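Local coordinates for protein STE5 (Saccharomyces cerevisiae, PDB 3FZE) that acts as a scaffold in yeast mating-pheromone signalling, through a minimal scaffold domain that co-catalyses phosphorylation of the MAP kinase Fus3 by Ste7, at residues Q25-F28 with T29-K32; V39-N42 with S43-L47; S94-W97 with L98-L102; K124-I127 with L128-D131. All blocks are in the same frame, centred on the assembly; numbering follows the deposited sequence.

Contact 1. Residues Q25-F28 with T29-K32; sequences QIDF and TKLK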
loop_
_atom_site.group_PDB
_atom_site.type_symbol
_atom_site.label_atom_id
_atom_site.label_comp_id
_atom_site.label_asym_id
_atom_site.label_seq_id
_atom_site.Cartn_x
_atom_site.Cartn_y
_atom_site.Cartn_z
ATOM N N GLN A 25 2.524 5.207 -1.519
ATOM C CA GLN A 25 2.954 6.544 -1.873
ATOM C C GLN A 25 4.466 6.582 -1.788
ATOM O O GLN A 25 5.037 6.345 -0.718
ATOM C CB GLN A 25 2.343 7.542 -0.909
ATOM C CG GLN A 25 2.847 8.942 -1.118
ATOM C CD GLN A 25 2.058 9.940 -0.303
ATOM O OE1 GLN A 25 1.741 9.687 0.857
ATOM N NE2 GLN A 25 1.721 11.075 -0.909
ATOM N N ILE A 26 5.115 6.843 -2.918
ATOM C CA ILE A 26 6.571 6.799 -2.971
ATOM C C ILE A 26 7.224 8.130 -3.344
ATOM O O ILE A 26 6.947 8.708 -4.403
ATOM C CB ILE A 26 7.077 5.702 -3.936
ATOM C CG1 ILE A 26 6.379 4.370 -3.642
ATOM C CG2 ILE A 26 8.587 5.567 -3.815
ATOM C CD1 ILE A 26 6.711 3.248 -4.625
ATOM N N ASP A 27 8.071 8.613 -2.443
ATOM C CA ASP A 27 9.017 9.691 -2.732
ATOM C C ASP A 27 10.292 8.999 -3.194
ATOM O O ASP A 27 10.995 8.370 -2.401
ATOM C CB ASP A 27 9.272 10.524 -1.470
ATOM C CG ASP A 27 10.291 11.627 -1.686
ATOM O OD1 ASP A 27 11.061 11.544 -2.664
ATOM O OD2 ASP A 27 10.334 12.579 -0.869
ATOM N N PHE A 28 10.562 9.080 -4.489
ATOM C CA PHE A 28 11.663 8.334 -5.083
ATOM C C PHE A 28 13.032 8.868 -4.681
ATOM O O PHE A 28 14.025 8.140 -4.728
ATOM C CB PHE A 28 11.526 8.319 -6.604
ATOM C CG PHE A 28 10.311 7.602 -7.089
ATOM C CD1 PHE A 28 10.333 6.227 -7.274
ATOM C CD2 PHE A 28 9.141 8.294 -7.352
ATOM C CE1 PHE A 28 9.218 5.561 -7.724
ATOM C CE2 PHE A 28 8.019 7.630 -7.794
ATOM C CZ PHE A 28 8.061 6.264 -7.981
ATOM N N THR A 29 13.078 10.132 -4.279
ATOM C CA THR A 29 14.341 10.768 -3.909
ATOM C C THR A 29 14.879 10.242 -2.577
ATOM O O THR A 29 16.071 10.364 -2.290
ATOM C CB THR A 29 14.211 12.306 -3.841
ATOM O OG1 THR A 29 13.441 12.680 -2.692
ATOM C CG2 THR A 29 13.547 12.852 -5.103
ATOM N N LYS A 30 14.003 9.650 -1.771
ATOM C CA LYS A 30 14.415 9.119 -0.477
ATOM C C LYS A 30 15.016 7.722 -0.599
ATOM O O LYS A 30 15.622 7.217 0.347
ATOM C CB LYS A 30 13.246 9.105 0.508
ATOM C CG LYS A 30 12.716 10.481 0.853
ATOM C CD LYS A 30 11.666 10.416 1.947
ATOM C CE LYS A 30 11.291 11.810 2.428
ATOM N NZ LYS A 30 10.629 11.761 3.763
ATOM N N LEU A 31 14.845 7.100 -1.763
ATOM C CA LEU A 31 15.358 5.752 -1.993
ATOM C C LEU A 31 16.867 5.764 -2.244
ATOM O O LEU A 31 17.337 6.283 -3.257
ATOM C CB LEU A 31 14.616 5.089 -3.156
ATOM C CG LEU A 31 13.096 5.068 -2.971
ATOM C CD1 LEU A 31 12.397 4.421 -4.161
ATOM C CD2 LEU A 31 12.722 4.379 -1.663
ATOM N N LYS A 32 17.615 5.189 -1.305
ATOM C CA LYS A 32 19.075 5.218 -1.333
ATOM C C LYS A 32 19.679 4.050 -2.104
ATOM O O LYS A 32 20.892 3.992 -2.307
ATOM C CB LYS A 32 19.634 5.240 0.093
#
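Asp27 grips Thr29 twice through a single carboxylate oxygen, an Asx turn in which the hydroxyl joins the amide. OD1 accepts the backbone amide Thr29 N at 2.9 Å, nearly along its own C-O bond, and the hydroxyl Thr29 OG1 at 2.6 Å, on the syn side and 21° out of the carboxylate plane. The hydroxyl can reach there because OG1 lies between the backbone N and the carbonyl carbon of Thr29 (chi1 72°). Asp27 OD1 also has a long, weak ion pair with Arg61. The main chain tightens the same bend: Lys30 N reaches Asp27 O weakly at 3.3 Å, and Leu31 N binds Phe28 O at 3.2 Å, with the donor 66° out of the carbonyl plane and so off the lone pairs. Lys30 runs extended across the carboxylate, its CE 3.5 Å from Asp27 OD2, but its ammonium passes on to Asn120 OD1 and Asn118 O; an electrostatic pull from the carboxylate is likely all the same. Asn118 also takes Asp27 N through its OD1. On the apolar side Leu31 CD1 meets Ile26 CG2 at 4.0 Å and Phe28 CD1 at 4.1 Å. The bend follows strand 19-26: Ile26 pairs with Val59 of strand 55-60, Ile26 and Leu31 both rest on Trp170 of helix 170-180, and Leu31 reaches Ser36 and Leu37 at the start of helix 35-50.

Contact 2. Residues V39-N42 with S43-L47; sequences VVYN and SLKAL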
loop_
_atom_site.group_PDB
_atom_site.type_symbol
_atom_site.label_atom_id
_atom_site.label_comp_id
_atom_site.label_asym_id
_atom_site.label_seq_id
_atom_site.Cartn_x
_atom_site.Cartn_y
_atom_site.Cartn_z
ATOM N N VAL A 39 11.518 -4.779 -4.137
ATOM C CA VAL A 39 10.672 -5.439 -3.149
ATOM C C VAL A 39 9.202 -5.066 -3.326
ATOM O O VAL A 39 8.314 -5.869 -3.071
ATOM C CB VAL A 39 11.168 -5.207 -1.689
ATOM C CG1 VAL A 39 10.946 -3.777 -1.252
ATOM C CG2 VAL A 39 10.483 -6.194 -0.739
ATOM N N VAL A 40 8.942 -3.855 -3.799
ATOM C CA VAL A 40 7.575 -3.482 -4.146
ATOM C C VAL A 40 7.032 -4.389 -5.258
ATOM O O VAL A 40 5.933 -4.955 -5.153
ATOM C CB VAL A 40 7.496 -2.002 -4.580
ATOM C CG1 VAL A 40 6.122 -1.696 -5.183
ATOM C CG2 VAL A 40 7.771 -1.102 -3.386
ATOM N N TYR A 41 7.809 -4.538 -6.323
ATOM C CA TYR A 41 7.425 -5.428 -7.415
ATOM C C TYR A 41 7.226 -6.859 -6.937
ATOM O O TYR A 41 6.188 -7.457 -7.204
ATOM C CB TYR A 41 8.464 -5.379 -8.547
ATOM C CG TYR A 41 8.215 -6.386 -9.644
ATOM C CD1 TYR A 41 7.122 -6.255 -10.497
ATOM C CD2 TYR A 41 9.063 -7.474 -9.825
ATOM C CE1 TYR A 41 6.875 -7.190 -11.500
ATOM C CE2 TYR A 41 8.825 -8.410 -10.830
ATOM C CZ TYR A 41 7.729 -8.255 -11.669
ATOM O OH TYR A 41 7.474 -9.174 -12.677
ATOM N N ASN A 42 8.218 -7.407 -6.235
ATOM C CA ASN A 42 8.138 -8.796 -5.818
ATOM C C ASN A 42 6.967 -9.036 -4.887
ATOM O O ASN A 42 6.338 -10.085 -4.938
ATOM C CB ASN A 42 9.433 -9.251 -5.144
ATOM C CG ASN A 42 10.577 -9.400 -6.119
ATOM O OD1 ASN A 42 10.366 -9.550 -7.321
ATOM N ND2 ASN A 42 11.803 -9.361 -5.601
ATOM N N SER A 43 6.685 -8.065 -4.028
ATOM C CA SER A 43 5.596 -8.215 -3.076
ATOM C C SER A 43 4.240 -8.209 -3.761
ATOM O O SER A 43 3.404 -9.063 -3.487
ATOM C CB SER A 43 5.657 -7.130 -2.006
ATOM O OG SER A 43 6.869 -7.242 -1.293
ATOM N N LEU A 44 4.026 -7.257 -4.660
ATOM C CA LEU A 44 2.752 -7.189 -5.361
ATOM C C LEU A 44 2.526 -8.490 -6.141
ATOM O O LEU A 44 1.431 -9.048 -6.115
ATOM C CB LEU A 44 2.669 -5.959 -6.261
ATOM C CG LEU A 44 2.566 -4.604 -5.563
ATOM C CD1 LEU A 44 2.590 -3.465 -6.581
ATOM C CD2 LEU A 44 1.292 -4.521 -4.739
ATOM N N LYS A 45 3.556 -8.993 -6.811
ATOM C CA LYS A 45 3.423 -10.258 -7.533
ATOM C C LYS A 45 3.090 -11.408 -6.573
ATOM O O LYS A 45 2.186 -12.205 -6.829
ATOM C CB LYS A 45 4.694 -10.573 -8.337
ATOM C CG LYS A 45 4.958 -9.613 -9.486
ATOM C CD LYS A 45 4.115 -9.925 -10.709
ATOM C CE LYS A 45 4.562 -11.223 -11.378
ATOM N NZ LYS A 45 3.921 -11.417 -12.708
ATOM N N ALA A 46 3.813 -11.487 -5.463
ATOM C CA ALA A 46 3.619 -12.589 -4.525
ATOM C C ALA A 46 2.200 -12.618 -3.965
ATOM O O ALA A 46 1.581 -13.682 -3.858
ATOM C CB ALA A 46 4.638 -12.511 -3.397
ATOM N N LEU A 47 1.679 -11.439 -3.645
ATOM C CA LEU A 47 0.357 -11.323 -3.029
ATOM C C LEU A 47 -0.756 -11.815 -3.947
ATOM O O LEU A 47 -1.782 -12.279 -3.468
ATOM C CB LEU A 47 0.105 -9.881 -2.576
ATOM C CG LEU A 47 0.854 -9.497 -1.298
ATOM C CD1 LEU A 47 0.930 -7.983 -1.121
ATOM C CD2 LEU A 47 0.164 -10.170 -0.098
#
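Lys45 lies alongside Tyr41, one turn earlier in helix 35-50, the helix of the beta-alpha-beta unit that carries the chain from strand 19-26 to strand 55-60. Followed outward, Lys45 CB starts 3.6 Å from the carbonyl oxygen Tyr41 O. The next atom, CG, is placed over one face of the phenol ring, offset toward its rim: it stands 4.0 Å from the ring centroid and 23° off the normal, the geometry of a CH-pi contact. Bends at chi2 (-80°) and chi3 (-70°) then keep the chain running beside the ring instead of leaving it, and CD comes within 4.0 Å of Tyr41 CE1. Farther out, CE comes to 3.8 Å from Tyr41 OH, so three successive methylenes follow the phenol toward its hydroxyl, and the ammonium NZ ends 4.2 Å from Tyr41 OH, too far for a hydrogen bond. Tyr41 also packs against Leu78 and Ile81 of helix 78-82. In the backbone, Lys45 N bonds Tyr41 O at 3.1 Å. Val39 O accepts Ser43 N at 2.9 Å; the serine has two conformers, so a second bond from its OG is less certain. The surface turned to the sheet is aliphatic: Val40 lies on Leu24 and Leu44 on Ile22 of strand 19-26, and the two point the same way side by side, with Val40 CG1 4.2 Å from Leu44 CD1.

Contact 3. Residues S94-W97 with L98-L102; sequences SPIW and LKNTL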
loop_
_atom_site.group_PDB
_atom_site.type_symbol
_atom_site.label_atom_id
_atom_site.label_comp_id
_atom_site.label_asym_id
_atom_site.label_seq_id
_atom_site.Cartn_x
_atom_site.Cartn_y
_atom_site.Cartn_z
ATOM N N SER A 94 -7.512 10.501 -3.195
ATOM C CA SER A 94 -8.252 10.457 -1.939
ATOM C C SER A 94 -8.854 9.068 -1.826
ATOM O O SER A 94 -9.041 8.384 -2.836
ATOM C CB SER A 94 -9.364 11.510 -1.891
ATOM O OG SER A 94 -10.383 11.228 -2.840
ATOM N N PRO A 95 -9.142 8.633 -0.594
ATOM C CA PRO A 95 -9.771 7.316 -0.456
ATOM C C PRO A 95 -11.108 7.241 -1.198
ATOM O O PRO A 95 -11.361 6.244 -1.874
ATOM C CB PRO A 95 -9.967 7.183 1.055
ATOM C CG PRO A 95 -8.839 7.986 1.631
ATOM C CD PRO A 95 -8.681 9.170 0.699
ATOM N N ILE A 96 -11.945 8.273 -1.089
ATOM C CA ILE A 96 -13.218 8.252 -1.803
ATOM C C ILE A 96 -13.013 8.207 -3.316
ATOM O O ILE A 96 -13.728 7.493 -4.017
ATOM C CB ILE A 96 -14.149 9.435 -1.424
ATOM C CG1 ILE A 96 -15.511 9.262 -2.101
ATOM C CG2 ILE A 96 -13.541 10.763 -1.822
ATOM C CD1 ILE A 96 -16.155 7.925 -1.827
ATOM N N TRP A 97 -12.033 8.954 -3.827
ATOM C CA TRP A 97 -11.719 8.864 -5.246
ATOM C C TRP A 97 -11.398 7.412 -5.602
ATOM O O TRP A 97 -11.891 6.882 -6.597
ATOM C CB TRP A 97 -10.537 9.759 -5.645
ATOM C CG TRP A 97 -10.128 9.501 -7.061
ATOM C CD1 TRP A 97 -10.646 10.081 -8.185
ATOM C CD2 TRP A 97 -9.149 8.554 -7.511
ATOM N NE1 TRP A 97 -10.042 9.560 -9.306
ATOM C CE2 TRP A 97 -9.121 8.625 -8.922
ATOM C CE3 TRP A 97 -8.294 7.659 -6.863
ATOM C CZ2 TRP A 97 -8.266 7.835 -9.692
ATOM C CZ3 TRP A 97 -7.442 6.872 -7.631
ATOM C CH2 TRP A 97 -7.444 6.962 -9.032
ATOM N N LEU A 98 -10.566 6.777 -4.785
ATOM C CA LEU A 98 -10.167 5.398 -5.046
ATOM C C LEU A 98 -11.366 4.446 -5.004
ATOM O O LEU A 98 -11.511 3.594 -5.882
ATOM C CB LEU A 98 -9.074 4.947 -4.074
ATOM C CG LEU A 98 -8.446 3.577 -4.361
ATOM C CD1 LEU A 98 -7.652 3.584 -5.681
ATOM C CD2 LEU A 98 -7.568 3.136 -3.184
ATOM N N LYS A 99 -12.221 4.583 -3.993
ATOM C CA LYS A 99 -13.393 3.718 -3.902
ATOM C C LYS A 99 -14.302 3.891 -5.113
ATOM O O LYS A 99 -14.755 2.911 -5.702
ATOM C CB LYS A 99 -14.169 3.959 -2.603
ATOM C CG LYS A 99 -15.414 3.092 -2.454
ATOM C CD LYS A 99 -16.669 3.801 -2.954
ATOM C CE LYS A 99 -17.899 2.908 -2.823
ATOM N NZ LYS A 99 -19.167 3.707 -2.805
ATOM N N ASN A 100 -14.565 5.139 -5.488
ATOM C CA ASN A 100 -15.409 5.416 -6.654
ATOM C C ASN A 100 -14.822 4.873 -7.962
ATOM O O ASN A 100 -15.556 4.435 -8.858
ATOM C CB ASN A 100 -15.686 6.918 -6.773
ATOM C CG ASN A 100 -16.688 7.405 -5.736
ATOM O OD1 ASN A 100 -17.507 6.631 -5.238
ATOM N ND2 ASN A 100 -16.620 8.687 -5.401
ATOM N N THR A 101 -13.499 4.885 -8.050
ATOM C CA THR A 101 -12.803 4.419 -9.239
ATOM C C THR A 101 -12.712 2.896 -9.285
ATOM O O THR A 101 -13.022 2.299 -10.308
ATOM C CB THR A 101 -11.386 5.017 -9.336
ATOM O OG1 THR A 101 -11.473 6.446 -9.409
ATOM C CG2 THR A 101 -10.685 4.496 -10.579
ATOM N N LEU A 102 -12.300 2.276 -8.179
ATOM C CA LEU A 102 -12.174 0.817 -8.125
ATOM C C LEU A 102 -13.520 0.120 -7.971
ATOM O O LEU A 102 -13.707 -0.996 -8.463
ATOM C CB LEU A 102 -11.262 0.373 -6.976
ATOM C CG LEU A 102 -9.793 0.817 -6.970
ATOM C CD1 LEU A 102 -9.066 0.250 -5.768
ATOM C CD2 LEU A 102 -9.096 0.419 -8.250
#
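An N-cap opens helix 95-102: Ser94, just before its first turn, caps it through its hydroxyl, OG accepting Trp97 N at 3.0 Å with an N-H...O angle of 154°, while Ser94 O takes Leu98 N in the first regular helical bond. The side-chain contact follows one turn on, between Trp97 and Thr101. Thr101 OG1 sits 3.2 Å above the indole plane, offset toward the rim and closest to Trp97 CE2, and Thr101 CB lies 4.3 Å from the centroid of the six-membered ring, 12° off its normal, a CH-pi contact. The indole is brought beneath the threonine by CG standing opposite the backbone N (chi1 172°). On the same six-membered ring, Trp97 CZ3 touches Leu98 CD1 at 3.8 Å. Tyr68 of strand 65-68 meets the indole edge-to-face, so replacing Trp97 with an alanine would probably leave both Tyr68 and the side of Thr101 without their aromatic partner. Trp97 O accepts Thr101 N and Thr101 OG1, each at 2.9 Å and from opposite faces of its plane. Because the threonine proton goes to this carbonyl, the hydroxyl presents its oxygen to the ring without aiming a hydrogen at the pi cloud.

Contact 4. Residues K124-I127 with L128-D131; sequences KKSI and LFQD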
loop_
_atom_site.group_PDB
_atom_site.type_symbol
_atom_site.label_atom_id
_atom_site.label_comp_id
_atom_site.label_asym_id
_atom_site.label_seq_id
_atom_site.Cartn_x
_atom_site.Cartn_y
_atom_site.Cartn_z
ATOM N N LYS A 124 -1.643 17.688 3.857
ATOM C CA LYS A 124 -2.332 17.777 2.573
ATOM C C LYS A 124 -1.701 16.939 1.465
ATOM O O LYS A 124 -2.264 16.825 0.379
ATOM C CB LYS A 124 -2.451 19.237 2.119
ATOM C CG LYS A 124 -3.466 20.050 2.912
ATOM C CD LYS A 124 -3.553 21.482 2.401
ATOM C CE LYS A 124 -4.504 22.315 3.249
ATOM N NZ LYS A 124 -5.878 21.736 3.280
ATOM N N LYS A 125 -0.548 16.334 1.733
ATOM C CA LYS A 125 0.130 15.563 0.693
ATOM C C LYS A 125 0.281 14.078 1.009
ATOM O O LYS A 125 0.341 13.266 0.097
ATOM C CB LYS A 125 1.500 16.155 0.384
ATOM C CG LYS A 125 1.455 17.543 -0.210
ATOM C CD LYS A 125 2.843 18.005 -0.587
ATOM C CE LYS A 125 2.822 19.455 -1.049
ATOM N NZ LYS A 125 2.035 19.640 -2.302
ATOM N N SER A 126 0.366 13.731 2.289
ATOM C CA SER A 126 0.591 12.342 2.676
ATOM C C SER A 126 -0.719 11.556 2.715
ATOM O O SER A 126 -1.695 12.002 3.321
ATOM C CB SER A 126 1.293 12.288 4.037
ATOM O OG SER A 126 1.202 10.994 4.616
ATOM N N ILE A 127 -0.744 10.391 2.072
ATOM C CA ILE A 127 -1.949 9.561 2.087
ATOM C C ILE A 127 -2.305 9.076 3.501
ATOM O O ILE A 127 -3.427 8.621 3.755
ATOM C CB ILE A 127 -1.829 8.346 1.121
ATOM C CG1 ILE A 127 -0.780 7.352 1.631
ATOM C CG2 ILE A 127 -1.496 8.817 -0.295
ATOM C CD1 ILE A 127 -0.790 6.010 0.902
ATOM N N LEU A 128 -1.360 9.188 4.429
ATOM C CA LEU A 128 -1.570 8.659 5.772
ATOM C C LEU A 128 -2.491 9.548 6.625
ATOM O O LEU A 128 -2.983 9.113 7.668
ATOM C CB LEU A 128 -0.226 8.417 6.475
ATOM C CG LEU A 128 0.798 7.548 5.735
ATOM C CD1 LEU A 128 2.118 7.498 6.467
ATOM C CD2 LEU A 128 0.256 6.138 5.550
ATOM N N PHE A 129 -2.742 10.773 6.173
ATOM C CA PHE A 129 -3.624 11.694 6.896
ATOM C C PHE A 129 -5.071 11.616 6.415
ATOM O O PHE A 129 -5.947 12.291 6.954
ATOM C CB PHE A 129 -3.151 13.149 6.734
ATOM C CG PHE A 129 -1.870 13.458 7.447
ATOM C CD1 PHE A 129 -1.880 14.153 8.641
ATOM C CD2 PHE A 129 -0.658 13.059 6.922
ATOM C CE1 PHE A 129 -0.700 14.441 9.299
ATOM C CE2 PHE A 129 0.522 13.341 7.577
ATOM C CZ PHE A 129 0.503 14.032 8.766
ATOM N N GLN A 130 -5.322 10.814 5.389
ATOM C CA GLN A 130 -6.592 10.913 4.675
ATOM C C GLN A 130 -7.649 10.025 5.322
ATOM O O GLN A 130 -7.322 9.174 6.142
ATOM C CB GLN A 130 -6.385 10.605 3.187
ATOM C CG GLN A 130 -5.475 11.632 2.508
ATOM C CD GLN A 130 -5.084 11.264 1.085
ATOM O OE1 GLN A 130 -5.655 10.347 0.491
ATOM N NE2 GLN A 130 -4.091 11.975 0.534
ATOM N N ASP A 131 -8.916 10.243 4.979
ATOM C CA ASP A 131 -9.987 9.495 5.630
ATOM C C ASP A 131 -10.441 8.296 4.800
ATOM O O ASP A 131 -11.005 8.442 3.712
ATOM C CB ASP A 131 -11.161 10.401 6.039
ATOM C CG ASP A 131 -12.020 10.830 4.863
ATOM O OD1 ASP A 131 -11.505 10.892 3.726
ATOM O OD2 ASP A 131 -13.217 11.115 5.084
HETATM O O HOH W 1 -3.356 14.190 2.622
#
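Phe129 sets the edge of its ring against Ser126, with CD2 3.6 Å from Ser126 CB and the hydroxyl OG lying in the ring plane. Ser126 lies just before, and Phe129 within, a short 3-10 turn in the loop between strands 111-117 and 145-150 of this vWA-like alpha/beta/alpha domain. Ser126 secures the start of the turn twice. Its OG, opposite the backbone N (chi1 164°), accepts Leu128 N at 3.1 Å in an ST turn, and its carbonyl O accepts Phe129 N at 3.3 Å, a straight bond (169° at hydrogen) whose donor stands well above the carbonyl plane. Gln130 N to Ile127 O is a weaker continuation. The same Ser126 O receives a water's hydrogen at 2.8 Å, and that water accepts from Gln130 NE2 at 3.1 Å; NE2 also donates to Asn63 OD1. A leucine in place of Gln130 would probably leave this water and Asn63 without their amide partner, and the link to Ser126 O would be lost. Against the sheet, Ile127 packs on Ala115 and Ser117 of strand 111-117, and Leu128 on Lys147 and Lys149 of strand 145-150. The extended Gln130 chain passes back over the turn, bringing NE2 to 3.6 Å from Ile127 CA.

Overall arrangement
The four contacts follow one another in series: each closes a bend or helical turn of its own, and none nests in or crosses another. Contact 1 lies where the chain leaves strand 19-26, and contact 2 in the helix that follows, their centres about 17 Å apart and their atoms not touching. Contact 3 lies on the opposite side of the chain's centre from contact 2. Contact 4 joins two of the others: Gln25 of contact 1 probably bonds it twice, NE2 to Lys125 O and OE1 to Ile127 N, holding the loop after strand 111-117 to strand 19-26, and Pro95 of contact 3 packs on Gln130 and Asp131, bringing the start of helix 95-102 against the same loop.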